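Local atomic coordinates of FAD-binding oxidoreductase (PDB entry 7PBG), a protein that catalyses the flavin-dependent oxidation of 4-ethylphenol and related 4-alkylphenols, with dehydrogenation to 4-vinylphenol-type products, using a covalently bound FAD. Residues 137-142 with 146-151; 225-230 with 512-517; 263-268 with 339-344. One frame throughout, in Å; residues are numbered along the deposited sequence.

Interaction 1 of 3, residues 137-142 with 146-151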
loop_
_atom_site.group_PDB
_atom_site.type_symbol
_atom_site.label_atom_id
_atom_site.label_comp_id
_atom_site.label_asym_id
_atom_site.label_seq_id
_atom_site.Cartn_x
_atom_site.Cartn_y
_atom_site.Cartn_z
ATOM N N GLU A 137 -10.700 -6.428 -23.226
ATOM C CA GLU A 137 -10.597 -6.908 -24.632
ATOM C C GLU A 137 -9.119 -7.155 -24.971
ATOM O O GLU A 137 -8.822 -8.195 -25.569
ATOM C CB GLU A 137 -11.253 -5.903 -25.574
ATOM C CG GLU A 137 -12.778 -5.979 -25.485
ATOM C CD GLU A 137 -13.570 -4.967 -26.280
ATOM O OE1 GLU A 137 -12.942 -4.111 -26.911
ATOM O OE2 GLU A 137 -14.804 -5.014 -26.190
ATOM N N ALA A 138 -8.217 -6.250 -24.589
ATOM C CA ALA A 138 -6.773 -6.378 -24.910
ATOM C C ALA A 138 -6.201 -7.631 -24.256
ATOM O O ALA A 138 -5.465 -8.342 -24.934
ATOM C CB ALA A 138 -6.007 -5.154 -24.533
ATOM N N VAL A 139 -6.600 -7.938 -23.014
ATOM C CA VAL A 139 -6.119 -9.141 -22.309
ATOM C C VAL A 139 -6.727 -10.354 -23.014
ATOM O O VAL A 139 -5.986 -11.299 -23.281
ATOM C CB VAL A 139 -6.427 -9.071 -20.799
ATOM C CG1 VAL A 139 -6.132 -10.378 -20.108
ATOM C CG2 VAL A 139 -5.676 -7.920 -20.154
ATOM N N ARG A 140 -8.014 -10.333 -23.311
ATOM C CA ARG A 140 -8.693 -11.481 -23.950
ATOM C C ARG A 140 -7.988 -11.781 -25.271
ATOM O O ARG A 140 -7.618 -12.970 -25.523
ATOM C CB ARG A 140 -10.169 -11.200 -24.206
ATOM C CG ARG A 140 -10.871 -12.334 -24.936
ATOM C CD ARG A 140 -12.238 -11.848 -25.369
ATOM N NE ARG A 140 -12.130 -10.750 -26.333
ATOM C CZ ARG A 140 -13.097 -9.885 -26.630
ATOM N NH1 ARG A 140 -14.268 -9.952 -26.020
ATOM N NH2 ARG A 140 -12.861 -8.933 -27.516
ATOM N N ASP A 141 -7.763 -10.758 -26.073
ATOM C CA ASP A 141 -7.207 -10.967 -27.439
ATOM C C ASP A 141 -5.712 -11.348 -27.390
ATOM O O ASP A 141 -5.245 -11.889 -28.399
ATOM C CB ASP A 141 -7.533 -9.781 -28.333
ATOM C CG ASP A 141 -9.025 -9.588 -28.521
ATOM O OD1 ASP A 141 -9.824 -10.547 -28.274
ATOM O OD2 ASP A 141 -9.394 -8.479 -28.811
ATOM N N SER A 142 -4.984 -11.050 -26.288
ATOM C CA SER A 142 -3.544 -11.389 -26.072
ATOM C C SER A 142 -3.366 -12.886 -25.797
ATOM O O SER A 142 -2.225 -13.379 -25.995
ATOM C CB SER A 142 -2.935 -10.583 -24.953
ATOM O OG SER A 142 -3.278 -11.125 -23.672
ATOM N N LEU A 146 -4.944 -13.907 -17.523
ATOM C CA LEU A 146 -5.019 -12.843 -16.506
ATOM C C LEU A 146 -6.432 -12.286 -16.509
ATOM O O LEU A 146 -7.086 -12.271 -17.564
ATOM C CB LEU A 146 -4.038 -11.726 -16.860
ATOM C CG LEU A 146 -2.549 -12.081 -16.941
ATOM C CD1 LEU A 146 -1.824 -10.822 -17.324
ATOM C CD2 LEU A 146 -2.023 -12.652 -15.652
ATOM N N MET A 147 -6.858 -11.807 -15.355
ATOM C CA MET A 147 -8.157 -11.168 -15.134
ATOM C C MET A 147 -7.916 -9.713 -14.785
ATOM O O MET A 147 -6.932 -9.377 -14.072
ATOM C CB MET A 147 -8.868 -11.820 -13.939
ATOM C CG MET A 147 -9.397 -13.181 -14.230
ATOM S SD MET A 147 -9.886 -13.911 -12.652
ATOM C CE MET A 147 -11.045 -12.675 -12.058
ATOM N N ILE A 148 -8.822 -8.877 -15.212
ATOM C CA ILE A 148 -8.863 -7.498 -14.680
ATOM C C ILE A 148 -9.842 -7.439 -13.494
ATOM O O ILE A 148 -10.551 -8.403 -13.195
ATOM C CB ILE A 148 -9.214 -6.489 -15.757
ATOM C CG1 ILE A 148 -10.668 -6.616 -16.207
ATOM C CG2 ILE A 148 -8.269 -6.616 -16.946
ATOM C CD1 ILE A 148 -11.211 -5.333 -16.787
ATOM N N ASP A 149 -9.869 -6.286 -12.847
ATOM C CA ASP A 149 -10.737 -6.019 -11.676
ATOM C C ASP A 149 -11.528 -4.759 -11.995
ATOM O O ASP A 149 -11.059 -3.625 -11.732
ATOM C CB ASP A 149 -9.977 -5.849 -10.359
ATOM C CG ASP A 149 -10.921 -5.749 -9.183
ATOM O OD1 ASP A 149 -11.124 -6.770 -8.517
ATOM O OD2 ASP A 149 -11.443 -4.645 -8.962
ATOM N N PRO A 150 -12.677 -4.885 -12.693
ATOM C CA PRO A 150 -13.451 -3.701 -13.041
ATOM C C PRO A 150 -14.286 -3.173 -11.868
ATOM O O PRO A 150 -14.855 -3.893 -11.054
ATOM C CB PRO A 150 -14.372 -4.173 -14.175
ATOM C CG PRO A 150 -14.554 -5.677 -13.916
ATOM C CD PRO A 150 -13.283 -6.138 -13.221
ATOM N N ALA A 151 -14.452 -1.851 -11.843
ATOM C CA ALA A 151 -15.566 -1.194 -11.136
ATOM C C ALA A 151 -16.874 -1.542 -11.862
ATOM O O ALA A 151 -16.872 -2.340 -12.874
ATOM C CB ALA A 151 -15.294 0.302 -11.120
#
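The carbonyl oxygen of V139, whose side chain meets L146 and I148 across the contact, is held by the S142 hydroxyl, with a weak second bond from the S142 amide. S142 OG donates to V139 O at 2.7 Å, tilted 21° out of the carbonyl plane. S142 OG is also hydrogen-bonded to A144 N, so one serine links the last turn of helix 132-142 to the short connection that leads into strand 146-147.

The packing across the contact depends on the two methyls of V139. With CG1 anti to the backbone N (chi1 171°), that methyl lies against the backbone of L146: V139 CG1 is 3.3 Å from L146 O and 4.1 Å from L146 CB. The second methyl meets I148, two residues on, V139 CG2 standing 4.3 Å from I148 CG2. L235 of strand 226-237 touches both V139 and L146, while I148 also reaches L135 and Y136 of helix 132-142.

R140 points away from 146-151 and pairs with its neighbour D141, both exposed. R140 NE donates to D141 OD1 at 3.0 Å, in the guanidinium plane but 37° out of the carboxylate plane.

The helix-loop-strand unit lies within the FAD-binding domain, and beyond the short strand the chain continues as loop to A151, which touches FAD. All three residues that touch across the contact are buried. The segments are thus joined by van der Waals contact of V139 methyls with a main-chain carbonyl and apolar side chains, while the polar bonds of S142 stay within the helix end and the turn.

Interaction 2 of 3, residues 225-230 with 512-517. With FAD (flavin-adenine dinucleotide), chain C.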
loop_
_atom_site.group_PDB
_atom_site.type_symbol
_atom_site.label_atom_id
_atom_site.label_comp_id
_atom_site.label_asym_id
_atom_site.label_seq_id
_atom_site.Cartn_x
_atom_site.Cartn_y
_atom_site.Cartn_z
ATOM N N PHE A 225 -1.365 16.984 -7.007
ATOM C CA PHE A 225 0.109 17.116 -6.917
ATOM C C PHE A 225 0.791 16.773 -8.243
ATOM O O PHE A 225 1.949 17.165 -8.473
ATOM C CB PHE A 225 0.667 16.216 -5.824
ATOM C CG PHE A 225 0.153 16.472 -4.434
ATOM C CD1 PHE A 225 -0.415 17.686 -4.069
ATOM C CD2 PHE A 225 0.173 15.444 -3.514
ATOM C CE1 PHE A 225 -0.861 17.881 -2.773
ATOM C CE2 PHE A 225 -0.288 15.634 -2.226
ATOM C CZ PHE A 225 -0.795 16.856 -1.869
ATOM N N GLY A 226 0.087 16.122 -9.148
ATOM C CA GLY A 226 0.719 15.749 -10.412
ATOM C C GLY A 226 -0.295 15.254 -11.391
ATOM O O GLY A 226 -1.446 15.037 -11.010
ATOM N N ILE A 227 0.170 14.980 -12.601
ATOM C CA ILE A 227 -0.655 14.431 -13.711
ATOM C C ILE A 227 -0.055 13.098 -14.173
ATOM O O ILE A 227 1.054 13.054 -14.681
ATOM C CB ILE A 227 -0.815 15.467 -14.820
ATOM C CG1 ILE A 227 -1.351 16.787 -14.272
ATOM C CG2 ILE A 227 -1.647 14.886 -15.956
ATOM C CD1 ILE A 227 -1.371 17.902 -15.307
ATOM N N CYS A 228 -0.782 12.000 -13.978
ATOM C CA CYS A 228 -0.302 10.664 -14.326
ATOM C C CYS A 228 -0.487 10.407 -15.850
ATOM O O CYS A 228 -1.555 10.721 -16.402
ATOM C CB CYS A 228 -1.076 9.629 -13.571
ATOM S SG CYS A 228 -0.404 7.972 -13.838
ATOM N N THR A 229 0.579 9.960 -16.503
ATOM C CA THR A 229 0.571 9.688 -17.965
ATOM C C THR A 229 0.733 8.193 -18.227
ATOM O O THR A 229 0.591 7.762 -19.387
ATOM C CB THR A 229 1.651 10.543 -18.618
ATOM O OG1 THR A 229 2.905 10.195 -18.021
ATOM C CG2 THR A 229 1.362 12.015 -18.429
ATOM N N ARG A 230 1.031 7.410 -17.218
ATOM C CA ARG A 230 1.270 5.944 -17.404
ATOM C C ARG A 230 1.152 5.290 -16.051
ATOM O O ARG A 230 1.645 5.884 -15.033
ATOM C CB ARG A 230 2.645 5.707 -18.047
ATOM C CG ARG A 230 2.828 4.254 -18.478
ATOM C CD ARG A 230 4.261 3.849 -18.734
ATOM N NE ARG A 230 4.802 4.620 -19.832
ATOM C CZ ARG A 230 5.729 4.223 -20.670
ATOM N NH1 ARG A 230 6.269 3.018 -20.561
ATOM N NH2 ARG A 230 6.076 5.043 -21.645
ATOM N N GLY A 512 0.479 26.785 -7.360
ATOM C CA GLY A 512 -0.895 26.365 -7.022
ATOM C C GLY A 512 -1.779 26.245 -8.268
ATOM O O GLY A 512 -2.928 26.669 -8.228
ATOM N N ILE A 513 -1.269 25.605 -9.317
ATOM C CA ILE A 513 -1.917 25.444 -10.635
ATOM C C ILE A 513 -2.838 24.227 -10.620
ATOM O O ILE A 513 -3.837 24.272 -11.338
ATOM C CB ILE A 513 -0.842 25.286 -11.724
ATOM C CG1 ILE A 513 -0.025 26.561 -11.860
ATOM C CG2 ILE A 513 -1.450 24.844 -13.035
ATOM C CD1 ILE A 513 -0.868 27.777 -11.910
ATOM N N LEU A 514 -2.464 23.138 -9.956
ATOM C CA LEU A 514 -3.272 21.895 -10.108
ATOM C C LEU A 514 -4.529 21.922 -9.239
ATOM O O LEU A 514 -4.386 22.008 -7.982
ATOM C CB LEU A 514 -2.410 20.675 -9.813
ATOM C CG LEU A 514 -1.217 20.491 -10.740
ATOM C CD1 LEU A 514 -0.586 19.116 -10.499
ATOM C CD2 LEU A 514 -1.609 20.586 -12.224
ATOM N N ASN A 515 -5.695 21.841 -9.910
ATOM C CA ASN A 515 -7.076 21.656 -9.387
ATOM C C ASN A 515 -7.148 22.070 -7.928
ATOM O O ASN A 515 -7.265 21.268 -7.035
ATOM C CB ASN A 515 -7.598 20.211 -9.515
ATOM C CG ASN A 515 -9.109 20.063 -9.447
ATOM O OD1 ASN A 515 -9.870 21.006 -9.699
ATOM N ND2 ASN A 515 -9.568 18.847 -9.116
ATOM N N PRO A 516 -7.065 23.377 -7.672
ATOM C CA PRO A 516 -7.049 23.861 -6.304
ATOM C C PRO A 516 -8.306 23.420 -5.534
ATOM O O PRO A 516 -9.397 23.530 -6.043
ATOM C CB PRO A 516 -6.943 25.373 -6.525
ATOM C CG PRO A 516 -6.310 25.545 -7.857
ATOM C CD PRO A 516 -6.902 24.427 -8.676
ATOM N N GLY A 517 -8.134 23.030 -4.281
ATOM C CA GLY A 517 -9.242 22.632 -3.410
ATOM C C GLY A 517 -9.569 21.152 -3.468
ATOM O O GLY A 517 -10.448 20.730 -2.708
HETATM P PA FAD C . -11.522 10.032 -13.878
HETATM O O1A FAD C . -12.753 10.879 -13.848
HETATM O O2A FAD C . -10.668 10.046 -15.122
HETATM O O5B FAD C . -10.615 10.456 -12.670
HETATM C C5B FAD C . -11.148 10.676 -11.372
HETATM C C4B FAD C . -10.258 11.676 -10.675
HETATM O O4B FAD C . -8.921 11.127 -10.484
HETATM C C3B FAD C . -10.012 12.996 -11.423
HETATM O O3B FAD C . -11.083 13.915 -11.223
HETATM C C2B FAD C . -8.642 13.432 -10.880
HETATM O O2B FAD C . -8.816 14.058 -9.623
HETATM C C1B FAD C . -7.922 12.093 -10.764
HETATM N N9A FAD C . -7.217 11.684 -11.951
HETATM C C8A FAD C . -7.665 10.803 -12.883
HETATM N N7A FAD C . -6.799 10.611 -13.835
HETATM C C5A FAD C . -5.753 11.456 -13.548
HETATM C C6A FAD C . -4.517 11.662 -14.167
HETATM N N6A FAD C . -4.165 11.070 -15.316
HETATM N N1A FAD C . -3.691 12.571 -13.602
HETATM C C2A FAD C . -4.068 13.164 -12.440
HETATM N N3A FAD C . -5.192 13.017 -11.751
HETATM C C4A FAD C . -6.003 12.135 -12.372
HETATM N N1 FAD C . -16.523 3.717 -8.320
HETATM C C2 FAD C . -15.795 2.708 -7.875
HETATM O O2 FAD C . -14.587 2.870 -7.561
HETATM N N3 FAD C . -16.286 1.455 -7.822
HETATM C C4 FAD C . -17.582 1.158 -8.134
HETATM O O4 FAD C . -17.961 -0.029 -8.137
HETATM C C4X FAD C . -18.396 2.191 -8.560
HETATM N N5 FAD C . -19.640 1.908 -8.841
HETATM C C5X FAD C . -20.423 2.952 -9.274
HETATM C C6 FAD C . -21.755 2.670 -9.607
HETATM C C7 FAD C . -22.601 3.642 -10.105
HETATM C C7M FAD C . -24.027 3.282 -10.466
HETATM C C8 FAD C . -22.093 4.946 -10.287
HETATM C C8M FAD C . -22.972 6.035 -10.823
HETATM C C9 FAD C . -20.794 5.243 -9.930
HETATM C C9A FAD C . -19.917 4.261 -9.432
HETATM N N10 FAD C . -18.585 4.514 -9.120
HETATM C C10 FAD C . -17.773 3.477 -8.682
HETATM C "C1'" FAD C . -17.962 5.845 -9.340
HETATM C "C2'" FAD C . -17.347 6.007 -10.739
HETATM O "O2'" FAD C . -18.236 5.464 -11.774
HETATM C "C3'" FAD C . -15.993 5.298 -10.949
HETATM O "O3'" FAD C . -15.165 5.490 -9.828
HETATM C "C4'" FAD C . -15.216 5.711 -12.206
HETATM O "O4'" FAD C . -14.313 4.663 -12.592
HETATM C "C5'" FAD C . -14.457 6.991 -11.980
HETATM O "O5'" FAD C . -14.329 7.754 -13.188
HETATM P P FAD C . -13.064 7.591 -14.147
HETATM O O1P FAD C . -13.438 8.109 -15.504
HETATM O O2P FAD C . -12.624 6.167 -14.028
HETATM O O3P FAD C . -11.950 8.534 -13.492
#
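Apolar packing joins the segments, and L514 supplies all of it from the 512-517 side. L514 points toward 225-227, and its two methyls meet different partners. CD1 rests on the peptide link between F225 and G226, L514 CD1 lying 3.4 Å from G226 N and 3.5 Å from F225 C. CD2 meets the end of the I227 side chain, with L514 CD2 and I227 CD1 4.1 Å apart and the two chains crossing at a slant. I227 is further enclosed by V67 and V71 of helix 64-77 and by A83 of strand 81-84.

Hydrogen bonds fix the 512-517 loop. D509 accepts from the amides of I513 and L514, and N515 O receives N224 ND2 from just before strand 226-237, so the loop is fastened close to both sides of the leucine.

Two hydrogen bonds join C228 to the adenine of FAD. The amide C228 N donates to FAD N1A at 3.0 Å, with an angle of 154° at the hydrogen, while FAD N6A donates to C228 O at 2.8 Å. On the same strand, G226 O comes within 3.5 Å of FAD C2A, and the CG2 branch of I227, anti to the backbone N, stands 3.9 Å from FAD N1A.

The ring acceptor N1A and the amino donor N6A match this backbone N-H and C=O pair, whereas guanine would offer the reverse pattern. The adenine is thus read by main-chain atoms of a buried strand, whose beginning is packed against the C-terminal loop.

Interaction 3 of 3, residues 263-268 with 339-344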
loop_
_atom_site.group_PDB
_atom_site.type_symbol
_atom_site.label_atom_id
_atom_site.label_comp_id
_atom_site.label_asym_id
_atom_site.label_seq_id
_atom_site.Cartn_x
_atom_site.Cartn_y
_atom_site.Cartn_z
ATOM N N LEU A 263 -18.149 -11.067 8.553
ATOM C CA LEU A 263 -16.829 -10.627 9.030
ATOM C C LEU A 263 -15.933 -11.855 9.223
ATOM O O LEU A 263 -14.837 -11.883 8.688
ATOM C CB LEU A 263 -16.993 -9.839 10.333
ATOM C CG LEU A 263 -15.685 -9.465 11.009
ATOM C CD1 LEU A 263 -14.849 -8.556 10.139
ATOM C CD2 LEU A 263 -15.970 -8.829 12.344
ATOM N N PRO A 264 -16.291 -12.857 10.055
ATOM C CA PRO A 264 -15.362 -13.951 10.340
ATOM C C PRO A 264 -15.076 -14.830 9.112
ATOM O O PRO A 264 -14.033 -15.485 9.131
ATOM C CB PRO A 264 -16.041 -14.746 11.466
ATOM C CG PRO A 264 -17.501 -14.396 11.309
ATOM C CD PRO A 264 -17.475 -12.936 10.921
ATOM N N LEU A 265 -15.971 -14.816 8.110
ATOM C CA LEU A 265 -15.767 -15.556 6.852
ATOM C C LEU A 265 -14.831 -14.827 5.895
ATOM O O LEU A 265 -14.336 -15.462 4.969
ATOM C CB LEU A 265 -17.099 -15.782 6.152
ATOM C CG LEU A 265 -18.090 -16.643 6.925
ATOM C CD1 LEU A 265 -19.415 -16.588 6.218
ATOM C CD2 LEU A 265 -17.560 -18.071 7.126
ATOM N N ARG A 266 -14.685 -13.513 6.056
ATOM C CA ARG A 266 -13.881 -12.660 5.170
ATOM C C ARG A 266 -12.506 -12.329 5.768
ATOM O O ARG A 266 -11.559 -12.149 5.008
ATOM C CB ARG A 266 -14.655 -11.364 4.939
ATOM C CG ARG A 266 -13.868 -10.334 4.145
ATOM C CD ARG A 266 -13.578 -10.877 2.736
ATOM N NE ARG A 266 -12.725 -9.893 2.091
ATOM C CZ ARG A 266 -11.758 -10.158 1.227
ATOM N NH1 ARG A 266 -11.452 -11.415 0.934
ATOM N NH2 ARG A 266 -11.000 -9.172 0.777
ATOM N N ILE A 267 -12.413 -12.171 7.094
ATOM C CA ILE A 267 -11.222 -11.469 7.631
ATOM C C ILE A 267 -9.951 -12.294 7.321
ATOM O O ILE A 267 -8.892 -11.703 7.256
ATOM C CB ILE A 267 -11.416 -11.202 9.135
ATOM C CG1 ILE A 267 -10.342 -10.241 9.635
ATOM C CG2 ILE A 267 -11.466 -12.494 9.923
ATOM C CD1 ILE A 267 -10.704 -9.494 10.885
ATOM N N GLY A 268 -10.055 -13.628 7.247
ATOM C CA GLY A 268 -8.940 -14.543 6.945
ATOM C C GLY A 268 -8.817 -14.794 5.440
ATOM O O GLY A 268 -7.992 -15.584 5.045
ATOM N N ARG A 339 -22.622 -21.168 2.445
ATOM C CA ARG A 339 -24.054 -21.559 2.456
ATOM C C ARG A 339 -24.444 -21.920 3.896
ATOM O O ARG A 339 -25.490 -21.428 4.406
ATOM C CB ARG A 339 -24.239 -22.749 1.511
ATOM C CG ARG A 339 -25.670 -23.060 1.123
ATOM C CD ARG A 339 -25.718 -24.377 0.349
ATOM N NE ARG A 339 -27.087 -24.623 -0.069
ATOM C CZ ARG A 339 -28.000 -25.321 0.610
ATOM N NH1 ARG A 339 -27.715 -25.892 1.770
ATOM N NH2 ARG A 339 -29.224 -25.428 0.117
ATOM N N ASP A 340 -23.652 -22.761 4.560
ATOM C CA ASP A 340 -24.013 -23.262 5.914
ATOM C C ASP A 340 -24.110 -22.101 6.894
ATOM O O ASP A 340 -25.025 -22.125 7.762
ATOM C CB ASP A 340 -23.004 -24.269 6.439
ATOM C CG ASP A 340 -23.109 -25.637 5.795
ATOM O OD1 ASP A 340 -22.243 -26.458 6.120
ATOM O OD2 ASP A 340 -24.013 -25.853 4.959
ATOM N N ALA A 341 -23.248 -21.112 6.746
ATOM C CA ALA A 341 -23.223 -19.944 7.648
ATOM C C ALA A 341 -24.483 -19.082 7.479
ATOM O O ALA A 341 -25.171 -18.805 8.476
ATOM C CB ALA A 341 -21.973 -19.105 7.457
ATOM N N TYR A 342 -24.787 -18.660 6.261
ATOM C CA TYR A 342 -25.816 -17.655 5.982
ATOM C C TYR A 342 -27.210 -18.283 6.088
ATOM O O TYR A 342 -28.168 -17.571 6.399
ATOM C CB TYR A 342 -25.544 -17.012 4.638
ATOM C CG TYR A 342 -24.409 -16.023 4.612
ATOM C CD1 TYR A 342 -24.590 -14.761 5.147
ATOM C CD2 TYR A 342 -23.198 -16.339 4.021
ATOM C CE1 TYR A 342 -23.580 -13.810 5.091
ATOM C CE2 TYR A 342 -22.182 -15.401 3.927
ATOM C CZ TYR A 342 -22.394 -14.132 4.436
ATOM O OH TYR A 342 -21.339 -13.306 4.270
ATOM N N LEU A 343 -27.322 -19.586 5.829
ATOM C CA LEU A 343 -28.650 -20.240 5.817
ATOM C C LEU A 343 -29.124 -20.471 7.249
ATOM O O LEU A 343 -30.313 -20.797 7.376
ATOM C CB LEU A 343 -28.668 -21.544 5.022
ATOM C CG LEU A 343 -28.623 -21.449 3.494
ATOM C CD1 LEU A 343 -28.838 -22.825 2.919
ATOM C CD2 LEU A 343 -29.621 -20.493 2.914
ATOM N N GLN A 344 -28.292 -20.219 8.258
ATOM C CA GLN A 344 -28.782 -20.199 9.664
ATOM C C GLN A 344 -29.624 -18.953 9.949
ATOM O O GLN A 344 -30.251 -18.916 11.024
ATOM C CB GLN A 344 -27.651 -20.306 10.663
ATOM C CG GLN A 344 -26.942 -21.639 10.614
ATOM C CD GLN A 344 -26.221 -21.834 11.916
ATOM O OE1 GLN A 344 -25.397 -21.005 12.261
ATOM N NE2 GLN A 344 -26.539 -22.899 12.647
#
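A341 and Y342 carry the contact of segment 339-344 with L265, at the place where two helices of a ferredoxin-like beta-alpha-beta-beta-alpha-beta arrangement lie side by side. Helices 255-266 and 328-342 follow strands 241-249 and 318-326 of the large antiparallel sheet, and this contact joins them near their C-terminal ends.

R339 comes first: its carbonyl R339 O accepts from L343 N at 3.0 Å, closing a helical turn around the two residues that touch. A341 points its methyl at the partner helix, A341 CB lying 3.8 Å from L265 CD1. The same leucine methyl touches Y342 as well, with L265 CD1 3.8 Å from Y342 CE2, approaching the ring obliquely. In L265, CG anti to the carbonyl carbon (chi1 -63°) and an extended chi2 together put CD1 between the alanine methyl and the ring. The L265 and Y342 side chains run alongside each other, pointing opposite ways.

Beyond the leucine the tyrosine reaches I247 and F249 of strand 241-249, and its OH is hydrogen-bonded to T262 OG1, so a polar tie to helix 255-266 complements the apolar one. Next along the chain, L343 turns to F350 of strand 349-352, which R339 also touches. There L343 CD1 sits over the centre of the R339 guanidinium group, 3.4 Å above its plane.

From the N terminus, interaction 1 comes first and closes the shortest loop, three residues between helix 132-142 and strand 146-147. It is complete before either of the others opens. Interaction 2 then starts at strand 226-237, a neighbour of strand 146-147 in the same sheet, and closes only near the C terminus, spanning 281 residues. Nested inside that span is interaction 3, which joins helices 255-266 and 328-342 over 70 residues. Interactions 2 and 3 lie on opposite sides of the chain's centre, their own centres 43 Å apart. Interactions 1 and 2 thus both involve one sheet near FAD, whereas interaction 3 joins two helices that pack on the eight-stranded sheet, away from the FAD site.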